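Local structure of beta-N-acetylglucosaminidase-like protein Glycoside hydrolase family 20 (Flavobacterium johnsoniae, 6YHH) at residues A[299-303]-A[355-361]; A[345-350]-A[369-375]; A[382-388]-A[410-416]; A[398-402]-A[439-443]. The protein probably releases terminal N-acetylglucosamine from chitin-derived oligosaccharides, as a family 20 glycoside hydrolase taking part in bacterial chitin breakdown. All blocks are in the same frame, centred on the assembly; numbering follows the deposited sequence.

How the contacts relate
All four contacts lie in the (beta/alpha)8-barrel catalytic domain of family 20. Going from the N terminus, segment 299-303 lies at the end region of helix 289-302, and contact 1 closes a long loop by joining it to the end of helix 341-358. Contact 2 crosses contact 1: it starts earlier on helix 341-358, at 345-350, and closes on the loop 369-375 that follows strand 362-366. Contacts 3 and 4 come later in the chain and cross each other in turn. Contact 3 joins the loops after strands 379-382 and 406-408, whereas contact 4 ties helix 394-401 to helix 437-441. Leu-370 CD2 packs on Ala-399 CB at 3.7 Å, linking contacts 2 and 4.

Contact 1: A[299-303]-A[355-361]; sequences FDEVC and MLKKHGK
Two neighbouring outer helices of the catalytic (beta/alpha)8 barrel, 289-302 and 341-358, meet at their C-terminal ends, where Asp-300 receives two donors on one oxygen. Lys-358, bent at chi3 (84°), forms a salt bridge from NZ to Asp-300 OD1 (2.7 Å) on the syn side. His-359 NE2 donates to the anti lone pair of the same OD1 (2.9 Å), which lies almost in the imidazole plane, although the N-H...O angle is only 132°. The carboxylate and imidazole planes stand 73° apart. Gly-360, with positive phi, leaves the helix in a Schellman motif: Lys-361 N bonds back to Leu-356 O and Gly-360 N to Lys-357 O. Beneath these polar groups, Leu-356 CD2 sits over the centre of the Phe-299 ring, 3.7 Å from its centroid, while Met-355 SD lies at the ring edge, 3.9 Å from Phe-299 CD2. Cys-303 CB packs against His-359 CB at 3.7 Å. One water bridges Cys-303 O and Lys-361 NZ, which also bonds to Phe-306 O and Gly-308 O.

Contact 2: A[345-350]-A[369-375]; sequences QTYFTM and ILTKDLS
Thr-346 turns its hydroxyl from helix 341-358 into the loop 369-375, where OG1 donates to Ile-369 O (2.7 Å) and lies as close to Thr-371 OG1. The approach to Ile-369 O is from above the carbonyl plane, 49° out of it. Thr-346 OG1 stands anti to its carbonyl carbon (chi1 -67°), which leaves the methyl CG2 anti to the backbone N, 3.5 Å from Leu-374 N. A valine here would keep the bulk but would probably leave Ile-369 O without its side-chain donor and Thr-371 OG1 without its hydroxyl neighbour. One turn on, Met-350 bends at chi2 and chi3, setting SD 3.4 Å from Ser-375 N in a weak but nearly straight N-H...S bond (171°); the same sulfur touches Leu-374 CD1 at 3.9 Å, the methionine and leucine side chains crossing at about a right angle. Between the two, Thr-349 OG1 meets Ile-369 CG2 at 3.8 Å, its hydroxyl donating back to Gln-345 O within the helix. That carbonyl also takes Thr-349 N, from the opposite face. Farther out, His-342 O, in the preceding helical turn, is also hydrogen-bonded to Thr-346 OG1, Gln-345 NE2 binds Gly-315 O, and Tyr-404 OH bonds to Leu-374 O. The type I turn from Thr-371 to Leu-374 shapes the loop, which follows strand 362-366 of the (beta/alpha)8 barrel and folds back on the helix preceding that strand.

Contact 3: A[382-388]-A[410-416]; sequences SWRGPNE and NGFYIDL
Asn-410 grips the strand-end loop 382-388 twice: its side-chain ND2 donates to Trp-383 O (2.8 Å, 168°) and its backbone N to Ser-382 O (3.1 Å). Trp-383 O lies near the Asn-410 amide plane, yet ND2 stands 55° out of the carbonyl plane. With CG anti to the backbone N (chi1 -174°), the amide reaches in beside Gly-385, where a side chain would clash with it. A water joins ND2, Asn-387 N and Glu-388 OE1, the last also accepting from Gly-385 N (2.9 Å). An alanine for Asn-410 would probably leave Trp-383 O without this donor and the water short of one partner. Outward, Tyr-413 OH lies 3.2 Å from Trp-383 CB and the two side chains cross obliquely, Tyr-413 CZ being 4.0 Å from Trp-383 CE3. Glu-368 holds Trp-383 NE1. Trp-383 is close to Glu-317, the predicted proton donor, and Tyr-413 to a Tris molecule, probably from the crystallisation liquor; the asparagine bonds are consistent with holding the Trp-383 backbone beside the active site.

Contact 4: A[398-402]-A[439-443]; sequences DAVKK and EKARI
Near their C-terminal ends, helix 394-401 and helix 437-441 run close together at Val-400 and Glu-439, whose CA atoms are 5.4 Å apart. Beyond helix 437-441, the chain passes through Arg-442 into strand 443-450. Arg-442 reaches back across to helix 394-401: its chain, extended from CG to NE, slides past Val-400 in the opposite direction and brings NH1 to Val-400 O at 2.8 Å. The donor comes nearly along the C=O axis (164°), with the oxygen tilted 19° from the guanidinium plane, so a carbonyl near the helix end gains a charged partner. Beneath this bond Arg-442 CB packs 3.6 Å from Val-400 CG1, and the same methyl reaches Ile-443 CG1 at 4.1 Å. A water links Lys-401 O, Glu-439 OE2 and Arg-442 NH1, 2.8 Å from the glutamate oxygen. Glu-439 lays its carboxylate beside Lys-401 CG, but the charged ends do not meet: Glu-439 OE1 accepts a hydrogen bond from Ser-436 N and Lys-401 NZ binds Ala-433 O. Val-400 also packs on Thr-406, and the whole joins the helix before strand 406-408 to the entry of strand 443-450, neighbouring parallel strands of the (beta/alpha)8 barrel.

Contact 1: A[299-303]-A[355-361]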
loop_
_atom_site.group_PDB
_atom_site.type_symbol
_atom_site.label_atom_id
_atom_site.label_comp_id
_atom_site.label_asym_id
_atom_site.label_seq_id
_atom_site.Cartn_x
_atom_site.Cartn_y
_atom_site.Cartn_z
ATOM N N PHE A 299 32.701 -0.824 4.693
ATOM C CA PHE A 299 32.566 -2.155 4.119
ATOM C C PHE A 299 32.600 -3.211 5.211
ATOM O O PHE A 299 31.892 -4.174 5.165
ATOM C CB PHE A 299 33.656 -2.416 3.090
ATOM C CG PHE A 299 33.575 -1.548 1.876
ATOM C CD1 PHE A 299 32.376 -1.352 1.205
ATOM C CD2 PHE A 299 34.724 -0.927 1.371
ATOM C CE1 PHE A 299 32.303 -0.537 0.103
ATOM C CE2 PHE A 299 34.659 -0.096 0.252
ATOM C CZ PHE A 299 33.450 0.116 -0.382
ATOM N N ASP A 300 33.441 -3.037 6.219
ATOM C CA ASP A 300 33.447 -4.007 7.287
ATOM C C ASP A 300 32.096 -4.158 7.981
ATOM O O ASP A 300 31.744 -5.254 8.421
ATOM C CB ASP A 300 34.445 -3.603 8.381
ATOM C CG ASP A 300 35.880 -3.852 8.049
ATOM O OD1 ASP A 300 36.172 -4.551 7.109
ATOM O OD2 ASP A 300 36.738 -3.251 8.835
ATOM N N GLU A 301 31.362 -3.060 8.075
ATOM C CA GLU A 301 30.019 -3.050 8.675
ATOM C C GLU A 301 28.887 -3.474 7.731
ATOM O O GLU A 301 27.978 -4.207 8.137
ATOM C CB GLU A 301 29.766 -1.712 9.269
ATOM C CG GLU A 301 28.555 -1.717 10.159
ATOM C CD GLU A 301 28.270 -0.413 10.856
ATOM O OE1 GLU A 301 28.766 0.678 10.519
ATOM O OE2 GLU A 301 27.386 -0.594 11.744
ATOM N N VAL A 302 28.996 -3.058 6.486
ATOM C CA VAL A 302 27.939 -3.225 5.521
ATOM C C VAL A 302 28.015 -4.514 4.695
ATOM O O VAL A 302 27.008 -5.178 4.448
ATOM C CB VAL A 302 27.901 -2.026 4.584
ATOM C CG1 VAL A 302 26.805 -2.251 3.516
ATOM C CG2 VAL A 302 27.540 -0.737 5.281
ATOM N N CYS A 303 29.216 -4.938 4.309
ATOM C CA CYS A 303 29.325 -6.136 3.462
ATOM C C CYS A 303 28.706 -7.392 4.106
ATOM O O CYS A 303 28.127 -8.172 3.416
ATOM C CB CYS A 303 30.742 -6.425 3.026
ATOM S SG CYS A 303 31.430 -5.214 1.908
ATOM N N MET A 355 39.522 -4.406 -0.221
ATOM C CA MET A 355 38.549 -4.294 0.880
ATOM C C MET A 355 37.341 -5.149 0.601
ATOM O O MET A 355 36.947 -5.910 1.467
ATOM C CB MET A 355 38.131 -2.838 1.015
ATOM C CG MET A 355 39.270 -1.843 1.185
ATOM S SD MET A 355 38.531 -0.185 1.308
ATOM C CE MET A 355 39.991 0.854 1.316
ATOM N N LEU A 356 36.805 -5.080 -0.625
ATOM C CA LEU A 356 35.684 -5.911 -0.982
ATOM C C LEU A 356 36.088 -7.367 -0.999
ATOM O O LEU A 356 35.321 -8.208 -0.529
ATOM C CB LEU A 356 35.064 -5.476 -2.325
ATOM C CG LEU A 356 34.482 -4.070 -2.300
ATOM C CD1 LEU A 356 33.919 -3.687 -3.685
ATOM C CD2 LEU A 356 33.450 -3.904 -1.231
ATOM N N LYS A 357 37.291 -7.662 -1.527
ATOM C CA LYS A 357 37.661 -9.082 -1.646
ATOM C C LYS A 357 37.850 -9.716 -0.252
ATOM O O LYS A 357 37.623 -10.916 -0.047
ATOM C CB LYS A 357 38.931 -9.203 -2.435
ATOM C CG LYS A 357 39.230 -10.659 -2.871
ATOM C CD LYS A 357 40.262 -10.798 -3.926
ATOM C CE LYS A 357 40.244 -12.218 -4.448
ATOM N NZ LYS A 357 41.310 -12.214 -5.474
ATOM N N LYS A 358 38.242 -8.917 0.717
ATOM C CA LYS A 358 38.433 -9.366 2.087
ATOM C C LYS A 358 37.079 -9.894 2.646
ATOM O O LYS A 358 37.046 -10.824 3.464
ATOM C CB LYS A 358 38.828 -8.197 2.944
ATOM C CG LYS A 358 39.198 -8.549 4.361
ATOM C CD LYS A 358 39.578 -7.312 5.165
ATOM C CE LYS A 358 38.372 -6.620 5.711
ATOM N NZ LYS A 358 38.668 -5.456 6.612
ATOM N N HIS A 359 35.974 -9.352 2.125
ATOM C CA HIS A 359 34.613 -9.823 2.505
ATOM C C HIS A 359 34.031 -10.858 1.548
ATOM O O HIS A 359 32.850 -11.218 1.696
ATOM C CB HIS A 359 33.683 -8.599 2.661
ATOM C CG HIS A 359 34.141 -7.653 3.737
ATOM N ND1 HIS A 359 34.100 -8.002 5.060
ATOM C CD2 HIS A 359 34.714 -6.435 3.690
ATOM C CE1 HIS A 359 34.651 -7.041 5.784
ATOM N NE2 HIS A 359 35.014 -6.066 4.984
ATOM N N GLY A 360 34.818 -11.243 0.553
ATOM C CA GLY A 360 34.436 -12.195 -0.447
ATOM C C GLY A 360 33.635 -11.642 -1.599
ATOM O O GLY A 360 32.872 -12.358 -2.255
ATOM N N LYS A 361 33.814 -10.343 -1.837
ATOM C CA LYS A 361 33.003 -9.665 -2.883
ATOM C C LYS A 361 33.795 -9.223 -4.050
ATOM O O LYS A 361 34.963 -8.779 -3.944
ATOM C CB LYS A 361 32.307 -8.430 -2.299
ATOM C CG LYS A 361 31.685 -8.649 -0.939
ATOM C CD LYS A 361 30.591 -9.744 -1.008
ATOM C CE LYS A 361 29.951 -9.975 0.336
ATOM N NZ LYS A 361 29.068 -11.183 0.369
HETATM O O HOH W 1 28.531 -10.978 3.282
#

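Contact 2: A[345-350]-A[369-375]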
loop_
_atom_site.group_PDB
_atom_site.type_symbol
_atom_site.label_atom_id
_atom_site.label_comp_id
_atom_site.label_asym_id
_atom_site.label_seq_id
_atom_site.Cartn_x
_atom_site.Cartn_y
_atom_site.Cartn_z
ATOM N N GLN A 345 40.457 8.056 -10.620
ATOM C CA GLN A 345 39.269 7.401 -10.074
ATOM C C GLN A 345 39.380 5.881 -10.175
ATOM O O GLN A 345 38.944 5.153 -9.270
ATOM C CB GLN A 345 38.000 7.895 -10.757
ATOM C CG GLN A 345 36.763 7.474 -9.997
ATOM C CD GLN A 345 35.475 7.823 -10.740
ATOM O OE1 GLN A 345 35.362 8.860 -11.339
ATOM N NE2 GLN A 345 34.522 6.937 -10.695
ATOM N N THR A 346 40.014 5.381 -11.227
ATOM C CA THR A 346 40.238 3.935 -11.321
ATOM C C THR A 346 41.243 3.498 -10.248
ATOM O O THR A 346 41.080 2.456 -9.627
ATOM C CB THR A 346 40.787 3.604 -12.708
ATOM O OG1 THR A 346 39.751 3.863 -13.707
ATOM C CG2 THR A 346 41.190 2.088 -12.777
ATOM N N TYR A 347 42.304 4.292 -10.041
ATOM C CA TYR A 347 43.201 4.008 -8.889
ATOM C C TYR A 347 42.463 3.907 -7.535
ATOM O O TYR A 347 42.636 2.962 -6.763
ATOM C CB TYR A 347 44.238 5.087 -8.814
ATOM C CG TYR A 347 45.138 4.973 -7.618
ATOM C CD1 TYR A 347 44.800 5.532 -6.451
ATOM C CD2 TYR A 347 46.351 4.263 -7.694
ATOM C CE1 TYR A 347 45.577 5.374 -5.321
ATOM C CE2 TYR A 347 47.161 4.121 -6.567
ATOM C CZ TYR A 347 46.759 4.680 -5.392
ATOM O OH TYR A 347 47.512 4.599 -4.205
ATOM N N PHE A 348 41.610 4.911 -7.288
ATOM C CA PHE A 348 40.749 4.962 -6.094
ATOM C C PHE A 348 39.902 3.702 -6.007
ATOM O O PHE A 348 39.885 3.050 -4.999
ATOM C CB PHE A 348 39.862 6.232 -6.186
ATOM C CG PHE A 348 38.733 6.237 -5.234
ATOM C CD1 PHE A 348 38.905 6.579 -3.889
ATOM C CD2 PHE A 348 37.461 5.842 -5.658
ATOM C CE1 PHE A 348 37.825 6.555 -2.986
ATOM C CE2 PHE A 348 36.378 5.832 -4.763
ATOM C CZ PHE A 348 36.570 6.182 -3.434
ATOM N N THR A 349 39.213 3.364 -7.078
ATOM C CA THR A 349 38.410 2.163 -7.186
ATOM C C THR A 349 39.181 0.870 -6.882
ATOM O O THR A 349 38.730 -0.000 -6.110
ATOM C CB THR A 349 37.770 2.050 -8.588
ATOM O OG1 THR A 349 36.946 3.213 -8.808
ATOM C CG2 THR A 349 36.967 0.789 -8.736
ATOM N N MET A 350 40.417 0.807 -7.396
ATOM C CA MET A 350 41.262 -0.380 -7.168
ATOM C C MET A 350 41.831 -0.443 -5.769
ATOM O O MET A 350 42.203 -1.571 -5.334
ATOM C CB MET A 350 42.368 -0.490 -8.244
ATOM C CG MET A 350 41.789 -0.922 -9.604
ATOM S SD MET A 350 40.834 -2.444 -9.565
ATOM C CE MET A 350 42.090 -3.456 -8.737
ATOM N N ILE A 369 34.441 3.861 -14.342
ATOM C CA ILE A 369 35.554 3.227 -13.671
ATOM C C ILE A 369 36.554 2.549 -14.590
ATOM O O ILE A 369 37.703 2.247 -14.175
ATOM C CB ILE A 369 35.158 2.236 -12.526
ATOM C CG1 ILE A 369 34.460 0.989 -13.048
ATOM C CG2 ILE A 369 34.287 2.982 -11.476
ATOM C CD1 ILE A 369 34.375 -0.130 -12.028
ATOM N N LEU A 370 36.143 2.278 -15.807
ATOM C CA LEU A 370 37.008 1.570 -16.734
ATOM C C LEU A 370 38.051 2.475 -17.416
ATOM O O LEU A 370 37.715 3.248 -18.311
ATOM C CB LEU A 370 36.122 0.830 -17.753
ATOM C CG LEU A 370 36.790 -0.017 -18.813
ATOM C CD1 LEU A 370 37.870 -0.888 -18.255
ATOM C CD2 LEU A 370 35.882 -0.782 -19.779
ATOM N N THR A 371 39.270 2.362 -16.883
ATOM C CA THR A 371 40.503 2.745 -17.565
ATOM C C THR A 371 41.462 1.554 -17.474
ATOM O O THR A 371 41.149 0.551 -16.861
ATOM C CB THR A 371 41.098 4.048 -17.092
ATOM O OG1 THR A 371 41.535 3.902 -15.748
ATOM C CG2 THR A 371 40.090 5.192 -17.236
ATOM N N LYS A 372 42.662 1.665 -18.112
ATOM C CA LYS A 372 43.471 0.469 -18.361
ATOM C C LYS A 372 43.814 -0.348 -17.127
ATOM O O LYS A 372 43.827 -1.597 -17.167
ATOM C CB LYS A 372 44.708 0.875 -19.217
ATOM C CG LYS A 372 45.701 1.664 -18.445
ATOM N N ASP A 373 44.022 0.253 -15.982
ATOM C CA ASP A 373 44.474 -0.524 -14.844
ATOM C C ASP A 373 43.319 -1.091 -13.965
ATOM O O ASP A 373 43.579 -1.615 -12.901
ATOM C CB ASP A 373 45.381 0.316 -13.963
ATOM C CG ASP A 373 46.743 0.652 -14.602
ATOM O OD1 ASP A 373 47.066 0.164 -15.671
ATOM O OD2 ASP A 373 47.486 1.450 -13.950
ATOM N N LEU A 374 42.050 -0.890 -14.340
ATOM C CA LEU A 374 40.975 -1.600 -13.670
ATOM C C LEU A 374 41.147 -3.088 -13.802
ATOM O O LEU A 374 41.274 -3.548 -14.936
ATOM C CB LEU A 374 39.625 -1.201 -14.304
ATOM C CG LEU A 374 38.401 -1.692 -13.548
ATOM C CD1 LEU A 374 38.272 -1.084 -12.159
ATOM C CD2 LEU A 374 37.119 -1.450 -14.363
ATOM N N SER A 375 41.141 -3.819 -12.704
ATOM C CA SER A 375 41.128 -5.289 -12.767
ATOM C C SER A 375 40.056 -5.825 -13.691
ATOM O O SER A 375 38.882 -5.400 -13.595
ATOM C CB SER A 375 40.932 -5.870 -11.409
ATOM O OG SER A 375 40.764 -7.262 -11.495
#

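Contact 3: A[382-388]-A[410-416]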
loop_
_atom_site.group_PDB
_atom_site.type_symbol
_atom_site.label_atom_id
_atom_site.label_comp_id
_atom_site.label_asym_id
_atom_site.label_seq_id
_atom_site.Cartn_x
_atom_site.Cartn_y
_atom_site.Cartn_z
ATOM N N SER A 382 27.334 -0.597 -17.930
ATOM C CA SER A 382 27.197 0.262 -19.070
ATOM C C SER A 382 25.875 1.027 -19.041
ATOM O O SER A 382 24.800 0.420 -19.159
ATOM C CB SER A 382 27.266 -0.597 -20.351
ATOM O OG SER A 382 27.104 0.188 -21.527
ATOM N N TRP A 383 25.971 2.352 -18.991
ATOM C CA TRP A 383 24.812 3.231 -18.830
ATOM C C TRP A 383 24.727 4.446 -19.739
ATOM O O TRP A 383 23.567 4.963 -19.974
ATOM C CB TRP A 383 24.699 3.682 -17.387
ATOM C CG TRP A 383 25.642 4.773 -16.992
ATOM C CD1 TRP A 383 26.874 4.619 -16.502
ATOM C CD2 TRP A 383 25.368 6.191 -16.949
ATOM N NE1 TRP A 383 27.444 5.833 -16.167
ATOM C CE2 TRP A 383 26.537 6.826 -16.422
ATOM C CE3 TRP A 383 24.284 6.993 -17.332
ATOM C CZ2 TRP A 383 26.627 8.203 -16.271
ATOM C CZ3 TRP A 383 24.367 8.354 -17.136
ATOM C CH2 TRP A 383 25.553 8.953 -16.661
ATOM N N ARG A 384 25.844 4.857 -20.333
ATOM C CA ARG A 384 25.864 6.064 -21.162
ATOM C C ARG A 384 25.536 5.790 -22.595
ATOM O O ARG A 384 25.890 4.755 -23.148
ATOM C CB ARG A 384 27.201 6.764 -20.963
ATOM C CG ARG A 384 27.440 7.160 -19.527
ATOM C CD ARG A 384 28.811 7.700 -19.305
ATOM N NE ARG A 384 28.936 8.903 -20.018
ATOM C CZ ARG A 384 30.104 9.257 -20.511
ATOM N NH1 ARG A 384 31.159 8.423 -20.359
ATOM N NH2 ARG A 384 30.200 10.407 -21.161
ATOM N N GLY A 385 24.901 6.763 -23.217
ATOM C CA GLY A 385 24.418 6.643 -24.573
ATOM C C GLY A 385 24.137 8.039 -25.117
ATOM O O GLY A 385 24.779 9.006 -24.730
ATOM N N PRO A 386 23.161 8.180 -25.990
ATOM C CA PRO A 386 22.964 9.492 -26.610
ATOM C C PRO A 386 22.642 10.659 -25.687
ATOM O O PRO A 386 22.991 11.776 -25.979
ATOM C CB PRO A 386 21.820 9.244 -27.623
ATOM C CG PRO A 386 21.106 8.021 -27.072
ATOM C CD PRO A 386 22.249 7.169 -26.521
ATOM N N ASN A 387 21.973 10.396 -24.575
ATOM C CA ASN A 387 21.739 11.459 -23.577
ATOM C C ASN A 387 23.037 12.057 -22.977
ATOM O O ASN A 387 23.014 13.173 -22.456
ATOM C CB ASN A 387 20.855 10.968 -22.427
ATOM C CG ASN A 387 19.455 10.611 -22.842
ATOM O OD1 ASN A 387 18.978 10.944 -23.944
ATOM N ND2 ASN A 387 18.768 9.882 -21.984
ATOM N N GLU A 388 24.131 11.326 -23.051
ATOM C CA GLU A 388 25.491 11.708 -22.563
ATOM C C GLU A 388 26.423 11.950 -23.721
ATOM O O GLU A 388 27.632 12.062 -23.545
ATOM C CB GLU A 388 26.002 10.574 -21.645
ATOM C CG GLU A 388 25.175 10.299 -20.402
ATOM C CD GLU A 388 23.812 9.679 -20.601
ATOM O OE1 GLU A 388 23.693 8.706 -21.417
ATOM O OE2 GLU A 388 22.858 10.100 -19.868
ATOM N N ASN A 410 21.966 1.228 -20.066
ATOM C CA ASN A 410 21.624 2.187 -21.102
ATOM C C ASN A 410 20.441 1.656 -21.933
ATOM O O ASN A 410 20.461 0.456 -22.304
ATOM C CB ASN A 410 22.794 2.379 -22.093
ATOM C CG ASN A 410 22.497 3.480 -23.095
ATOM O OD1 ASN A 410 22.147 3.219 -24.271
ATOM N ND2 ASN A 410 22.417 4.711 -22.567
ATOM N N GLY A 411 19.440 2.507 -22.158
ATOM C CA GLY A 411 18.220 2.141 -22.895
ATOM C C GLY A 411 17.135 1.482 -22.057
ATOM O O GLY A 411 16.059 1.148 -22.560
ATOM N N PHE A 412 17.418 1.290 -20.736
ATOM C CA PHE A 412 16.453 0.772 -19.763
ATOM C C PHE A 412 16.271 1.815 -18.595
ATOM O O PHE A 412 15.938 1.433 -17.450
ATOM C CB PHE A 412 16.935 -0.544 -19.158
ATOM C CG PHE A 412 17.105 -1.703 -20.135
ATOM C CD1 PHE A 412 16.142 -2.036 -21.066
ATOM C CD2 PHE A 412 18.211 -2.535 -20.044
ATOM C CE1 PHE A 412 16.267 -3.188 -21.844
ATOM C CE2 PHE A 412 18.355 -3.629 -20.859
ATOM C CZ PHE A 412 17.378 -3.976 -21.772
ATOM N N TYR A 413 16.344 3.084 -18.971
ATOM C CA TYR A 413 16.174 4.200 -18.008
ATOM C C TYR A 413 14.685 4.535 -17.900
ATOM O O TYR A 413 14.222 5.561 -18.401
ATOM C CB TYR A 413 17.038 5.394 -18.391
ATOM C CG TYR A 413 18.429 5.270 -17.790
ATOM C CD1 TYR A 413 19.215 4.156 -18.051
ATOM C CD2 TYR A 413 18.927 6.231 -16.920
ATOM C CE1 TYR A 413 20.457 4.013 -17.441
ATOM C CE2 TYR A 413 20.218 6.122 -16.377
ATOM C CZ TYR A 413 20.903 4.965 -16.566
ATOM O OH TYR A 413 22.101 4.803 -15.907
ATOM N N ILE A 414 13.956 3.678 -17.177
ATOM C CA ILE A 414 12.472 3.757 -17.069
ATOM C C ILE A 414 12.025 5.063 -16.362
ATOM O O ILE A 414 10.916 5.527 -16.564
ATOM C CB ILE A 414 11.919 2.522 -16.309
ATOM C CG1 ILE A 414 12.699 2.183 -15.070
ATOM C CG2 ILE A 414 11.970 1.295 -17.164
ATOM C CD1 ILE A 414 12.019 1.182 -14.158
ATOM N N ASP A 415 12.910 5.694 -15.564
ATOM C CA ASP A 415 12.557 6.926 -14.931
ATOM C C ASP A 415 12.309 8.067 -15.863
ATOM O O ASP A 415 11.633 9.034 -15.478
ATOM C CB ASP A 415 13.656 7.313 -13.909
ATOM C CG ASP A 415 14.970 7.566 -14.570
ATOM O OD1 ASP A 415 15.424 6.664 -15.297
ATOM O OD2 ASP A 415 15.581 8.666 -14.364
ATOM N N LEU A 416 12.838 8.000 -17.120
ATOM C CA LEU A 416 12.761 9.128 -18.038
ATOM C C LEU A 416 11.443 9.172 -18.802
ATOM O O LEU A 416 11.242 10.001 -19.664
ATOM C CB LEU A 416 13.992 9.029 -18.980
ATOM C CG LEU A 416 15.326 9.158 -18.188
ATOM C CD1 LEU A 416 16.506 9.055 -19.199
ATOM C CD2 LEU A 416 15.442 10.346 -17.259
HETATM O O HOH W 2 21.518 7.681 -23.320
#

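Contact 4: A[398-402]-A[439-443]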
loop_
_atom_site.group_PDB
_atom_site.type_symbol
_atom_site.label_atom_id
_atom_site.label_comp_id
_atom_site.label_asym_id
_atom_site.label_seq_id
_atom_site.Cartn_x
_atom_site.Cartn_y
_atom_site.Cartn_z
ATOM N N ASP A 398 32.901 -1.939 -25.958
ATOM C CA ASP A 398 34.308 -1.688 -25.560
ATOM C C ASP A 398 34.785 -2.482 -24.339
ATOM O O ASP A 398 35.891 -2.974 -24.294
ATOM C CB ASP A 398 34.561 -0.195 -25.365
ATOM C CG ASP A 398 34.371 0.628 -26.665
ATOM O OD1 ASP A 398 34.189 0.032 -27.752
ATOM O OD2 ASP A 398 34.336 1.890 -26.602
ATOM N N ALA A 399 33.955 -2.591 -23.311
ATOM C CA ALA A 399 34.320 -3.290 -22.129
ATOM C C ALA A 399 34.462 -4.781 -22.374
ATOM O O ALA A 399 35.418 -5.396 -21.910
ATOM C CB ALA A 399 33.261 -3.079 -21.033
ATOM N N VAL A 400 33.551 -5.381 -23.108
ATOM C CA VAL A 400 33.655 -6.862 -23.273
ATOM C C VAL A 400 34.847 -7.190 -24.184
ATOM O O VAL A 400 35.490 -8.202 -23.921
ATOM C CB VAL A 400 32.385 -7.560 -23.762
ATOM C CG1 VAL A 400 31.300 -7.410 -22.676
ATOM C CG2 VAL A 400 31.902 -7.127 -25.131
ATOM N N LYS A 401 35.105 -6.327 -25.173
ATOM C CA LYS A 401 36.337 -6.538 -26.023
ATOM C C LYS A 401 37.618 -6.442 -25.206
ATOM O O LYS A 401 38.650 -7.122 -25.521
ATOM C CB LYS A 401 36.372 -5.669 -27.262
ATOM C CG LYS A 401 35.278 -6.071 -28.223
ATOM C CD LYS A 401 35.296 -5.240 -29.492
ATOM C CE LYS A 401 34.388 -5.901 -30.521
ATOM N NZ LYS A 401 34.618 -5.283 -31.850
ATOM N N LYS A 402 37.624 -5.603 -24.182
ATOM C CA LYS A 402 38.794 -5.484 -23.326
ATOM C C LYS A 402 38.908 -6.506 -22.232
ATOM O O LYS A 402 39.855 -6.487 -21.441
ATOM C CB LYS A 402 38.886 -4.085 -22.716
ATOM C CG LYS A 402 39.204 -2.986 -23.690
ATOM C CD LYS A 402 39.210 -1.642 -22.940
ATOM C CE LYS A 402 38.846 -0.417 -23.737
ATOM N NZ LYS A 402 39.836 -0.061 -24.735
ATOM N N GLU A 439 33.531 -13.042 -25.898
ATOM C CA GLU A 439 33.034 -11.673 -25.663
ATOM C C GLU A 439 31.554 -11.673 -25.404
ATOM O O GLU A 439 31.117 -11.054 -24.441
ATOM C CB GLU A 439 33.351 -10.752 -26.844
ATOM C CG GLU A 439 34.845 -10.407 -26.869
ATOM C CD GLU A 439 35.421 -9.996 -28.256
ATOM O OE1 GLU A 439 34.679 -9.909 -29.236
ATOM O OE2 GLU A 439 36.635 -9.740 -28.317
ATOM N N LYS A 440 30.755 -12.383 -26.221
ATOM C CA LYS A 440 29.329 -12.550 -25.897
ATOM C C LYS A 440 29.062 -13.055 -24.530
ATOM O O LYS A 440 28.125 -12.586 -23.867
ATOM C CB LYS A 440 28.599 -13.472 -26.866
ATOM C CG LYS A 440 28.517 -12.814 -28.229
ATOM C CD LYS A 440 27.788 -13.714 -29.215
ATOM C CE LYS A 440 27.895 -13.193 -30.628
ATOM N NZ LYS A 440 26.968 -13.949 -31.507
ATOM N N ALA A 441 29.869 -13.991 -24.037
ATOM C CA ALA A 441 29.588 -14.589 -22.760
ATOM C C ALA A 441 29.867 -13.627 -21.615
ATOM O O ALA A 441 29.426 -13.876 -20.518
ATOM C CB ALA A 441 30.444 -15.825 -22.548
ATOM N N ARG A 442 30.591 -12.559 -21.891
ATOM C CA ARG A 442 30.838 -11.494 -20.902
ATOM C C ARG A 442 29.616 -10.588 -20.724
ATOM O O ARG A 442 29.641 -9.789 -19.812
ATOM C CB ARG A 442 32.034 -10.636 -21.322
ATOM C CG ARG A 442 33.371 -11.357 -21.097
ATOM C CD ARG A 442 34.573 -10.538 -21.556
ATOM N NE ARG A 442 35.688 -11.482 -21.663
ATOM C CZ ARG A 442 36.495 -11.619 -22.720
ATOM N NH1 ARG A 442 36.474 -10.846 -23.807
ATOM N NH2 ARG A 442 37.375 -12.619 -22.670
ATOM N N ILE A 443 28.636 -10.612 -21.632
ATOM C CA ILE A 443 27.431 -9.827 -21.448
ATOM C C ILE A 443 26.530 -10.557 -20.457
ATOM O O ILE A 443 25.839 -11.563 -20.770
ATOM C CB ILE A 443 26.724 -9.586 -22.767
ATOM C CG1 ILE A 443 27.645 -8.853 -23.748
ATOM C CG2 ILE A 443 25.485 -8.728 -22.568
ATOM C CD1 ILE A 443 27.177 -8.824 -25.200
HETATM O O HOH W 3 38.315 -10.180 -26.177
#